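Local coordinates for protein YcaO (Methanopyrus kandleri, PDB 6CIB) that probably uses ATP and magnesium to activate a peptide backbone amide for thioamidation, as a nucleotide-binding member of the YcaO family, at residues A85-E90 and E131-W136; H144-S149 and A354-I359; Q160-V165 and V349-A354; E167-S172 and P210-G215. All blocks are in the same frame, centred on the assembly; numbering follows the deposited sequence.

From the N terminus, interaction 1 closes first: the loop after helix 68-85 meets the loop after strand 124-128, bringing together the two loops that flank strands 113-118 and 124-128. Interaction 2 then opens at 144-149 and ends at 354-359, enclosing the other two. Nested within it, interaction 3 packs helix 154-177 on strand 346-351, the neighbour of strand 148-150 in the five-stranded antiparallel sheet. Innermost, interaction 4 ties the same helix, further along, to the loop between strands 203-209 and 217-224. The contacts also touch directly: R350 bridges to E131 and E356, joining interactions 1, 2 and 3, while S355 N bonds to D169, joining interactions 2 and 4.

Interaction 1: A85-E90 and E131-W136; sequences AEPREE and EVFHPW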
# COMPACT_ATOMS: atom_id res chain seq x y z
N ALA A 85 -2.37 4.69 -13.92
CA ALA A 85 -2.04 5.91 -13.20
C ALA A 85 -1.33 6.97 -14.04
O ALA A 85 -1.23 8.13 -13.62
CB ALA A 85 -1.19 5.59 -11.97
N GLU A 86 -0.81 6.57 -15.20
CA GLU A 86 -0.18 7.52 -16.12
C GLU A 86 -1.19 8.59 -16.56
O GLU A 86 -2.36 8.25 -16.82
CB GLU A 86 0.47 6.78 -17.31
CG GLU A 86 1.76 6.08 -16.93
CD GLU A 86 2.40 5.24 -18.04
OE1 GLU A 86 1.91 5.21 -19.19
OE2 GLU A 86 3.43 4.62 -17.74
N PRO A 87 -0.76 9.87 -16.61
CA PRO A 87 -1.64 10.99 -16.95
C PRO A 87 -2.49 10.74 -18.18
O PRO A 87 -1.99 10.25 -19.20
CB PRO A 87 -0.67 12.14 -17.20
CG PRO A 87 0.47 11.84 -16.29
CD PRO A 87 0.61 10.34 -16.28
N ARG A 88 -3.78 11.04 -18.06
CA ARG A 88 -4.72 10.77 -19.13
C ARG A 88 -5.57 12.01 -19.33
O ARG A 88 -6.38 12.38 -18.46
CB ARG A 88 -5.57 9.55 -18.79
CG ARG A 88 -5.54 8.47 -19.86
CD ARG A 88 -6.52 7.35 -19.52
NE ARG A 88 -6.17 6.69 -18.27
CZ ARG A 88 -7.04 6.11 -17.44
NH1 ARG A 88 -8.33 6.09 -17.72
NH2 ARG A 88 -6.60 5.54 -16.33
N GLU A 89 -5.36 12.66 -20.48
CA GLU A 89 -6.05 13.90 -20.84
C GLU A 89 -7.56 13.70 -20.99
O GLU A 89 -8.34 14.62 -20.73
CB GLU A 89 -5.43 14.49 -22.12
CG GLU A 89 -5.73 15.95 -22.39
CD GLU A 89 -5.23 16.93 -21.33
OE1 GLU A 89 -4.12 16.77 -20.79
OE2 GLU A 89 -5.97 17.89 -21.06
N GLU A 90 -7.94 12.48 -21.37
CA GLU A 90 -9.33 12.00 -21.43
C GLU A 90 -10.19 12.42 -20.23
O GLU A 90 -11.34 12.84 -20.41
CB GLU A 90 -9.36 10.47 -21.53
CG GLU A 90 -8.88 9.89 -22.85
CD GLU A 90 -9.98 9.83 -23.89
OE1 GLU A 90 -10.54 8.73 -24.10
OE2 GLU A 90 -10.29 10.88 -24.50
N GLU A 131 -2.68 14.74 -7.55
CA GLU A 131 -3.14 13.86 -6.49
C GLU A 131 -3.81 12.60 -7.03
O GLU A 131 -4.34 11.79 -6.27
CB GLU A 131 -4.09 14.61 -5.55
CG GLU A 131 -3.45 15.69 -4.70
CD GLU A 131 -2.31 15.17 -3.84
OE1 GLU A 131 -2.45 14.08 -3.23
OE2 GLU A 131 -1.28 15.85 -3.76
N VAL A 132 -3.77 12.43 -8.35
CA VAL A 132 -4.38 11.27 -8.98
C VAL A 132 -3.33 10.48 -9.77
O VAL A 132 -3.15 9.27 -9.57
CB VAL A 132 -5.57 11.68 -9.89
CG1 VAL A 132 -6.14 10.47 -10.63
CG2 VAL A 132 -6.68 12.33 -9.08
N PHE A 133 -2.63 11.19 -10.66
CA PHE A 133 -1.74 10.57 -11.62
C PHE A 133 -0.32 10.41 -11.11
O PHE A 133 0.06 11.02 -10.10
CB PHE A 133 -1.73 11.37 -12.95
CG PHE A 133 -3.08 11.44 -13.63
CD1 PHE A 133 -3.74 10.27 -14.04
CD2 PHE A 133 -3.67 12.67 -13.89
CE1 PHE A 133 -4.98 10.34 -14.68
CE2 PHE A 133 -4.90 12.75 -14.54
CZ PHE A 133 -5.55 11.58 -14.93
N HIS A 134 0.44 9.57 -11.80
CA HIS A 134 1.87 9.39 -11.59
C HIS A 134 2.50 8.86 -12.88
O HIS A 134 2.05 7.84 -13.39
CB HIS A 134 2.15 8.42 -10.43
CG HIS A 134 3.61 8.29 -10.11
ND1 HIS A 134 4.34 9.31 -9.55
CD2 HIS A 134 4.47 7.26 -10.30
CE1 HIS A 134 5.59 8.91 -9.39
NE2 HIS A 134 5.70 7.67 -9.84
N PRO A 135 3.54 9.55 -13.41
CA PRO A 135 4.13 10.78 -12.86
C PRO A 135 3.44 12.06 -13.34
O PRO A 135 3.05 12.16 -14.51
CB PRO A 135 5.58 10.74 -13.37
CG PRO A 135 5.53 9.90 -14.61
CD PRO A 135 4.24 9.11 -14.63
N TRP A 136 3.29 13.02 -12.43
CA TRP A 136 2.82 14.36 -12.76
C TRP A 136 3.83 15.36 -12.19
O TRP A 136 4.12 15.35 -10.99
CB TRP A 136 1.42 14.60 -12.21
CG TRP A 136 0.82 15.88 -12.68
CD1 TRP A 136 1.07 17.14 -12.19
CD2 TRP A 136 -0.12 16.05 -13.74
NE1 TRP A 136 0.33 18.07 -12.88
CE2 TRP A 136 -0.40 17.43 -13.84
CE3 TRP A 136 -0.76 15.16 -14.63
CZ2 TRP A 136 -1.29 17.95 -14.79
CZ3 TRP A 136 -1.64 15.67 -15.57
CH2 TRP A 136 -1.90 17.06 -15.64
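P87 and F133 form the centre of a proline-aromatic contact that joins two loops of the YcaO fold, one following helix 68-85 and the other following strand 124-128. The contact combines CH-pi and apolar packing with a single backbone bond. In the CH-pi part, P87 CA stands over one face of F133, 3.8 Å from the ring centroid and 20° off its normal. R88 N lies over the same face near the rim, and V132 CG1 backs the opposite face, 4.1 Å from the ring plane, so the phenyl is enclosed by its own neighbour and by the other loop. F133 CG is anti to the carbonyl carbon (chi1 -61°), which lays the ring under the P87-R88 backbone. An alanine at F133 is likely to leave P87 CA and V132 CG1 facing a gap where the ring had separated them.

The apolar part continues at the other ring atoms of the proline, where P87 CG reaches W136 CE3 at 3.9 Å, the side chains crossing at a slant. P87 CD packs on P135 CD, next to the cis peptide that turns the chain between H134 and P135. The polar part is backbone: E86 CA approaches H134 O at 3.5 Å in a CA-H...O contact, while the side chain of E86 pairs with R52. H134 N donates to A85 O over 2.9 Å at 165°, from above the carbonyl plane.

Interaction 2: H144-S149 and A354-I359; sequences HTNGLS and ASEYVI. With MG (magnesium ion), chain H.
The type II beta turn T145-L148 and H144 just before it, which lead into magnesium-binding strand 148-150, are joined through N146 and H144 to E356 and I359 in the loop after strand 346-351. N146 makes the strong bond: its ND2 donates to E356 OE2 over 2.8 Å at a nearly straight 172°, meeting the anti side of the carboxylate. The amide and carboxylate planes stand 66° apart, yet OE2 lies in the amide plane. N146 ND2 also donates to a water that in turn donates to S355 O.

H144 contributes at its edge and its face. NE2 gives E356 OE1 a weak, bent bond of 3.3 Å, while I359 CG2 sits over the ring, 4.0 Å from its centroid. H144 CG lies between the backbone N and the carbonyl carbon (chi1 60°), which lets ND1 accept from N146 N at 3.2 Å in the ring plane. A leucine at H144 would probably deprive N146 N of this acceptor and E356 OE1 of its NE2 donor. I359 CD1 also packs against N146 CB at 3.5 Å.

Beyond the turn, L148 O binds magnesium at 2.3 Å, alongside three waters and E81. One of these waters donates to T145 O, linking the turn to the metal shell. R350 forms a salt bridge to E356 OE2, and with the N146 bond this makes it likely that the buried carboxylate is charged. It grips the N146 amide firmly and H144 only weakly, while the bond from N146 N to ND1 fixes the turn of the imidazole.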
# COMPACT_ATOMS: atom_id res chain seq x y z
N HIS A 144 2.73 10.65 -6.54
CA HIS A 144 3.09 9.34 -5.96
C HIS A 144 1.93 8.34 -6.12
O HIS A 144 0.92 8.67 -6.74
CB HIS A 144 3.55 9.48 -4.49
CG HIS A 144 2.52 10.06 -3.58
ND1 HIS A 144 1.47 9.32 -3.07
CD2 HIS A 144 2.37 11.31 -3.08
CE1 HIS A 144 0.73 10.09 -2.29
NE2 HIS A 144 1.25 11.30 -2.29
N THR A 145 2.10 7.14 -5.58
CA THR A 145 1.13 6.04 -5.81
C THR A 145 0.40 5.55 -4.54
O THR A 145 -0.27 4.50 -4.57
CB THR A 145 1.79 4.85 -6.54
OG1 THR A 145 2.87 4.36 -5.75
CG2 THR A 145 2.30 5.24 -7.93
N ASN A 146 0.52 6.29 -3.43
CA ASN A 146 -0.20 5.93 -2.22
C ASN A 146 -1.70 5.96 -2.47
O ASN A 146 -2.25 6.98 -2.90
CB ASN A 146 0.14 6.85 -1.04
CG ASN A 146 -0.31 6.28 0.30
OD1 ASN A 146 -0.05 5.13 0.62
ND2 ASN A 146 -0.98 7.10 1.10
N GLY A 147 -2.35 4.83 -2.22
CA GLY A 147 -3.78 4.68 -2.44
C GLY A 147 -4.16 4.17 -3.81
O GLY A 147 -5.36 4.02 -4.09
N LEU A 148 -3.17 3.95 -4.67
CA LEU A 148 -3.40 3.38 -5.99
C LEU A 148 -3.53 1.86 -5.90
O LEU A 148 -2.67 1.20 -5.32
CB LEU A 148 -2.27 3.77 -6.95
CG LEU A 148 -2.31 3.30 -8.40
CD1 LEU A 148 -3.45 3.95 -9.19
CD2 LEU A 148 -0.96 3.60 -9.03
N SER A 149 -4.60 1.32 -6.47
CA SER A 149 -4.84 -0.13 -6.45
C SER A 149 -5.67 -0.61 -7.63
O SER A 149 -6.56 0.09 -8.09
CB SER A 149 -5.51 -0.58 -5.14
OG SER A 149 -4.69 -0.25 -4.02
N ALA A 354 -5.26 12.28 5.99
CA ALA A 354 -4.37 11.17 6.40
C ALA A 354 -2.93 11.58 6.16
O ALA A 354 -2.64 12.28 5.19
CB ALA A 354 -4.69 9.89 5.64
N SER A 355 -2.03 11.18 7.05
CA SER A 355 -0.63 11.57 6.92
C SER A 355 0.09 10.74 5.86
O SER A 355 -0.08 9.52 5.78
CB SER A 355 0.10 11.43 8.24
OG SER A 355 1.40 12.00 8.13
N GLU A 356 0.88 11.43 5.05
CA GLU A 356 1.75 10.81 4.06
C GLU A 356 3.20 11.29 4.26
O GLU A 356 3.99 11.35 3.31
CB GLU A 356 1.22 11.04 2.64
CG GLU A 356 -0.12 10.36 2.37
CD GLU A 356 -0.71 10.66 1.01
OE1 GLU A 356 -0.51 11.78 0.48
OE2 GLU A 356 -1.41 9.78 0.46
N TYR A 357 3.52 11.59 5.52
CA TYR A 357 4.85 12.05 5.96
C TYR A 357 6.01 11.18 5.47
O TYR A 357 7.07 11.71 5.09
CB TYR A 357 4.87 12.20 7.49
CG TYR A 357 6.17 12.75 8.06
CD1 TYR A 357 6.47 14.11 7.97
CD2 TYR A 357 7.08 11.90 8.71
CE1 TYR A 357 7.66 14.62 8.50
CE2 TYR A 357 8.27 12.40 9.24
CZ TYR A 357 8.55 13.76 9.13
OH TYR A 357 9.72 14.26 9.64
N VAL A 358 5.81 9.86 5.49
CA VAL A 358 6.82 8.89 5.00
C VAL A 358 7.12 8.99 3.50
O VAL A 358 8.17 8.55 3.04
CB VAL A 358 6.48 7.42 5.38
CG1 VAL A 358 6.58 7.20 6.88
CG2 VAL A 358 5.11 6.99 4.86
N ILE A 359 6.18 9.57 2.74
CA ILE A 359 6.36 9.82 1.31
C ILE A 359 6.97 11.21 1.07
O ILE A 359 7.92 11.35 0.30
CB ILE A 359 5.04 9.61 0.52
CG1 ILE A 359 4.60 8.15 0.62
CG2 ILE A 359 5.20 10.01 -0.95
CD1 ILE A 359 3.11 7.94 0.46
MG MG H . -0.84 -0.25 -5.13
O HOH W 1 0.16 1.56 -4.34
O HOH W 2 -1.45 7.64 4.11
O HOH W 3 -2.07 -1.27 -3.59
O HOH W 4 0.99 -1.56 -5.14

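Interaction 3: Q160-V165 and V349-A354; sequences QGLLEV and VRVTGA. With ADP (adenosine-5'-diphosphate), chain G.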
# COMPACT_ATOMS: atom_id res chain seq x y z
N GLN A 160 -8.23 -2.31 -0.97
CA GLN A 160 -6.77 -2.34 -1.02
C GLN A 160 -6.16 -0.93 -0.90
O GLN A 160 -5.25 -0.72 -0.09
CB GLN A 160 -6.29 -3.03 -2.30
CG GLN A 160 -4.78 -3.32 -2.36
CD GLN A 160 -4.38 -4.59 -1.63
OE1 GLN A 160 -5.22 -5.29 -1.05
NE2 GLN A 160 -3.09 -4.91 -1.66
N GLY A 161 -6.66 0.01 -1.71
CA GLY A 161 -6.20 1.40 -1.69
C GLY A 161 -6.39 2.11 -0.36
O GLY A 161 -5.50 2.85 0.08
N LEU A 162 -7.54 1.87 0.27
CA LEU A 162 -7.88 2.49 1.56
C LEU A 162 -7.02 1.94 2.70
O LEU A 162 -6.50 2.71 3.51
CB LEU A 162 -9.36 2.30 1.87
CG LEU A 162 -10.00 3.11 2.99
CD1 LEU A 162 -9.88 4.61 2.74
CD2 LEU A 162 -11.47 2.71 3.12
N LEU A 163 -6.88 0.62 2.76
CA LEU A 163 -5.98 -0.03 3.70
C LEU A 163 -4.54 0.47 3.58
O LEU A 163 -3.89 0.72 4.60
CB LEU A 163 -6.07 -1.57 3.60
CG LEU A 163 -7.38 -2.20 4.14
CD1 LEU A 163 -7.40 -3.70 3.90
CD2 LEU A 163 -7.63 -1.89 5.61
N GLU A 164 -4.06 0.64 2.34
CA GLU A 164 -2.74 1.22 2.10
C GLU A 164 -2.59 2.63 2.70
O GLU A 164 -1.57 2.94 3.33
CB GLU A 164 -2.43 1.23 0.61
CG GLU A 164 -1.05 1.74 0.25
CD GLU A 164 -0.74 1.50 -1.21
OE1 GLU A 164 -0.94 2.42 -2.02
OE2 GLU A 164 -0.34 0.36 -1.54
N VAL A 165 -3.61 3.47 2.51
CA VAL A 165 -3.63 4.83 3.07
C VAL A 165 -3.56 4.81 4.61
O VAL A 165 -2.82 5.59 5.21
CB VAL A 165 -4.82 5.68 2.54
CG1 VAL A 165 -4.90 7.03 3.26
CG2 VAL A 165 -4.71 5.93 1.04
N VAL A 349 -7.44 6.07 -4.24
CA VAL A 349 -8.09 6.47 -2.99
C VAL A 349 -7.23 7.54 -2.35
O VAL A 349 -6.02 7.35 -2.19
CB VAL A 349 -8.26 5.27 -2.02
CG1 VAL A 349 -8.80 5.71 -0.66
CG2 VAL A 349 -9.17 4.22 -2.65
N ARG A 350 -7.85 8.67 -2.04
CA ARG A 350 -7.21 9.73 -1.27
C ARG A 350 -8.02 9.98 0.01
O ARG A 350 -9.25 10.04 -0.04
CB ARG A 350 -7.10 11.04 -2.07
CG ARG A 350 -6.58 10.94 -3.51
CD ARG A 350 -5.16 10.38 -3.61
NE ARG A 350 -4.16 11.26 -3.00
CZ ARG A 350 -3.30 10.90 -2.06
NH1 ARG A 350 -3.28 9.64 -1.61
NH2 ARG A 350 -2.44 11.79 -1.57
N VAL A 351 -7.32 10.10 1.13
CA VAL A 351 -7.95 10.50 2.39
C VAL A 351 -7.31 11.85 2.75
O VAL A 351 -6.10 11.91 3.04
CB VAL A 351 -7.79 9.42 3.49
CG1 VAL A 351 -8.49 9.82 4.78
CG2 VAL A 351 -8.36 8.08 3.01
N THR A 352 -8.11 12.91 2.70
CA THR A 352 -7.59 14.30 2.61
C THR A 352 -6.73 14.78 3.77
O THR A 352 -5.86 15.62 3.58
CB THR A 352 -8.69 15.36 2.37
OG1 THR A 352 -9.62 15.34 3.46
CG2 THR A 352 -9.42 15.10 1.05
N GLY A 353 -6.96 14.23 4.96
CA GLY A 353 -6.15 14.55 6.14
C GLY A 353 -5.38 13.39 6.73
O GLY A 353 -4.90 13.49 7.86
N ALA A 354 -5.26 12.28 5.99
CA ALA A 354 -4.37 11.17 6.40
C ALA A 354 -2.93 11.58 6.16
O ALA A 354 -2.64 12.28 5.19
CB ALA A 354 -4.69 9.89 5.64
PB ADP G . 0.21 -4.14 -2.47
O1B ADP G . -1.12 -3.58 -2.93
O2B ADP G . 0.50 -3.93 -1.00
O3B ADP G . 1.38 -3.82 -3.37
PA ADP G . 0.15 -6.77 -3.68
O1A ADP G . -0.56 -7.99 -3.18
O2A ADP G . 1.61 -6.93 -4.00
O3A ADP G . -0.04 -5.73 -2.49
O5' ADP G . -0.65 -6.22 -4.96
C5' ADP G . -0.12 -5.42 -6.03
C4' ADP G . -1.28 -4.94 -6.93
O4' ADP G . -1.98 -6.07 -7.46
C3' ADP G . -2.35 -4.14 -6.18
O3' ADP G . -2.97 -3.20 -7.07
C2' ADP G . -3.36 -5.19 -5.77
O2' ADP G . -4.65 -4.64 -5.52
C1' ADP G . -3.33 -6.13 -6.98
N9 ADP G . -3.66 -7.53 -6.64
C8 ADP G . -2.94 -8.33 -5.82
N7 ADP G . -3.50 -9.55 -5.72
C5 ADP G . -4.59 -9.56 -6.49
C6 ADP G . -5.63 -10.56 -6.84
N6 ADP G . -5.59 -11.81 -6.31
N1 ADP G . -6.62 -10.17 -7.69
C2 ADP G . -6.67 -8.93 -8.22
N3 ADP G . -5.74 -7.97 -7.95
C4 ADP G . -4.70 -8.23 -7.11
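V349 packs over G161 and L162 where helix 154-177 lies on the five-stranded antiparallel sheet of the YcaO fold. The local axes of helix 160-165 and strand 349-351 approach to 8.0 Å at a crossing angle of -35°, and all six touching residues are buried. V349 CB comes within 4.0 Å of G161 C; a side chain at G161 would meet V349 CG2 too closely, so the glycine lets the strand come near. V349 CG1 also touches L162 CD1 at 3.7 Å. The side chain of R350 starts away from the helix and forms salt bridges with E131 and E356. V351 turns back toward the helix, and its CG2, anti to the carbonyl carbon, touches both L162 CD1 and V165 CG1, the latter 3.6 Å away. A type I beta turn from V351 to A354 then reverses the chain, so that A354 CB meets the same V165 CG1 at 3.7 Å. The helix residue before this apolar patch serves the nucleotide: the side chain of Q160, bent at chi2 (82°), carries NE2 to ADP O1B, to which it donates over 2.7 Å at 168°.

Interaction 4: E167-S172 and P210-G215; sequences ERDSWS and PSRVEG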
# COMPACT_ATOMS: atom_id res chain seq x y z
N GLU A 167 -2.34 2.31 6.41
CA GLU A 167 -1.01 1.77 6.66
C GLU A 167 0.06 2.87 6.70
O GLU A 167 0.85 2.94 7.66
CB GLU A 167 -0.70 0.72 5.60
CG GLU A 167 0.70 0.13 5.63
CD GLU A 167 1.04 -0.58 4.35
OE1 GLU A 167 0.40 -1.62 4.05
OE2 GLU A 167 1.95 -0.12 3.63
N ARG A 168 0.07 3.72 5.68
CA ARG A 168 1.06 4.80 5.60
C ARG A 168 0.77 5.93 6.59
O ARG A 168 1.70 6.61 7.02
CB ARG A 168 1.19 5.34 4.17
CG ARG A 168 1.37 4.24 3.13
CD ARG A 168 2.82 3.94 2.82
NE ARG A 168 2.97 2.68 2.09
CZ ARG A 168 2.75 2.51 0.78
NH1 ARG A 168 2.31 3.50 0.00
NH2 ARG A 168 2.93 1.30 0.25
N ASP A 169 -0.50 6.11 6.96
CA ASP A 169 -0.88 7.05 8.03
C ASP A 169 -0.26 6.62 9.37
O ASP A 169 0.35 7.46 10.06
CB ASP A 169 -2.40 7.20 8.14
CG ASP A 169 -2.82 8.21 9.22
OD1 ASP A 169 -2.77 9.44 8.98
OD2 ASP A 169 -3.19 7.76 10.32
N SER A 170 -0.41 5.34 9.71
CA SER A 170 0.21 4.75 10.92
C SER A 170 1.73 4.87 10.91
O SER A 170 2.32 5.33 11.89
CB SER A 170 -0.17 3.28 11.07
OG SER A 170 -1.50 3.13 11.52
N TRP A 171 2.35 4.47 9.80
CA TRP A 171 3.80 4.56 9.63
C TRP A 171 4.28 6.02 9.74
O TRP A 171 5.28 6.29 10.41
CB TRP A 171 4.22 3.88 8.32
CG TRP A 171 5.70 3.85 8.04
CD1 TRP A 171 6.72 4.00 8.94
CD2 TRP A 171 6.32 3.61 6.76
NE1 TRP A 171 7.93 3.90 8.30
CE2 TRP A 171 7.72 3.67 6.97
CE3 TRP A 171 5.82 3.38 5.47
CZ2 TRP A 171 8.64 3.49 5.92
CZ3 TRP A 171 6.74 3.21 4.43
CH2 TRP A 171 8.13 3.25 4.66
N SER A 172 3.54 6.95 9.11
CA SER A 172 3.85 8.38 9.18
C SER A 172 3.78 8.95 10.60
O SER A 172 4.62 9.76 10.98
CB SER A 172 2.93 9.17 8.26
OG SER A 172 3.18 8.85 6.91
N PRO A 210 0.48 1.99 16.10
CA PRO A 210 -0.77 2.64 16.51
C PRO A 210 -1.61 2.98 15.27
O PRO A 210 -1.16 3.72 14.39
CB PRO A 210 -0.28 3.92 17.21
CG PRO A 210 1.08 4.18 16.64
CD PRO A 210 1.66 2.80 16.46
N SER A 211 -2.80 2.41 15.20
CA SER A 211 -3.74 2.70 14.13
C SER A 211 -4.70 3.80 14.56
O SER A 211 -5.27 3.74 15.66
CB SER A 211 -4.51 1.43 13.75
OG SER A 211 -5.53 1.71 12.81
N ARG A 212 -4.89 4.78 13.69
CA ARG A 212 -5.85 5.86 13.94
C ARG A 212 -7.25 5.52 13.43
O ARG A 212 -8.16 6.34 13.52
CB ARG A 212 -5.37 7.17 13.31
CG ARG A 212 -4.12 7.74 13.96
CD ARG A 212 -3.45 8.67 12.97
NE ARG A 212 -3.60 10.06 13.34
CZ ARG A 212 -3.40 11.11 12.55
NH1 ARG A 212 -3.06 10.98 11.27
NH2 ARG A 212 -3.56 12.32 13.06
N VAL A 213 -7.43 4.30 12.89
CA VAL A 213 -8.71 3.86 12.34
C VAL A 213 -9.18 2.61 13.10
O VAL A 213 -8.51 1.57 13.09
CB VAL A 213 -8.61 3.57 10.82
CG1 VAL A 213 -9.97 3.15 10.25
CG2 VAL A 213 -8.06 4.77 10.06
N GLU A 214 -10.34 2.70 13.73
CA GLU A 214 -10.83 1.58 14.53
C GLU A 214 -11.30 0.41 13.67
O GLU A 214 -11.95 0.60 12.65
CB GLU A 214 -11.93 2.00 15.50
CG GLU A 214 -11.92 1.13 16.74
CD GLU A 214 -13.10 1.36 17.63
OE1 GLU A 214 -13.26 2.50 18.11
OE2 GLU A 214 -13.87 0.40 17.84
N GLY A 215 -10.93 -0.79 14.11
CA GLY A 215 -11.19 -2.01 13.36
C GLY A 215 -10.10 -2.39 12.37
O GLY A 215 -10.13 -3.48 11.82
O HOH W 5 -3.65 5.06 11.07
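D169 and R212 form a salt bridge between helix 154-177 and the loop joining strands 203-209 and 217-224 within the YcaO fold. R212 NH1 donates to D169 OD1 over 2.8 Å, meeting the syn lone pair of that oxygen, with an N-H...O angle of 132°. D169 OD1 lies close to the guanidinium plane, at its edge, and the two flat groups are nearly coplanar, 5° apart. The R212 chain bends at chi3 (108°), which brings NH1 round to the aspartate. D169 OD1 has a second donor in S355 N, while R212 NH2 donates to N366 O; both charged groups are thus tied to further parts of the chain. The position of D169 OD2 is less sure, and no more than a doubtful, weak bond from R212 NH1 is suggested there. One turn on, S172 OG accepts from V358 N, which bonds the same helix to the 354-359 loop.

S211 CB touches S170 OG, 4.1 Å away, while the hydroxyl of S211 is hydrogen-bonded within its own loop region, to V216 O. S170 provides the other direct bond across the contact. Its OG donates to P210 O over 2.9 Å, from above the carbonyl plane, and accepts from a water. That water also accepts from R212 N at 2.9 Å and points its other proton at D169 OD2, subject to the same doubt, so it joins the helix to the loop backbone between the two direct bonds.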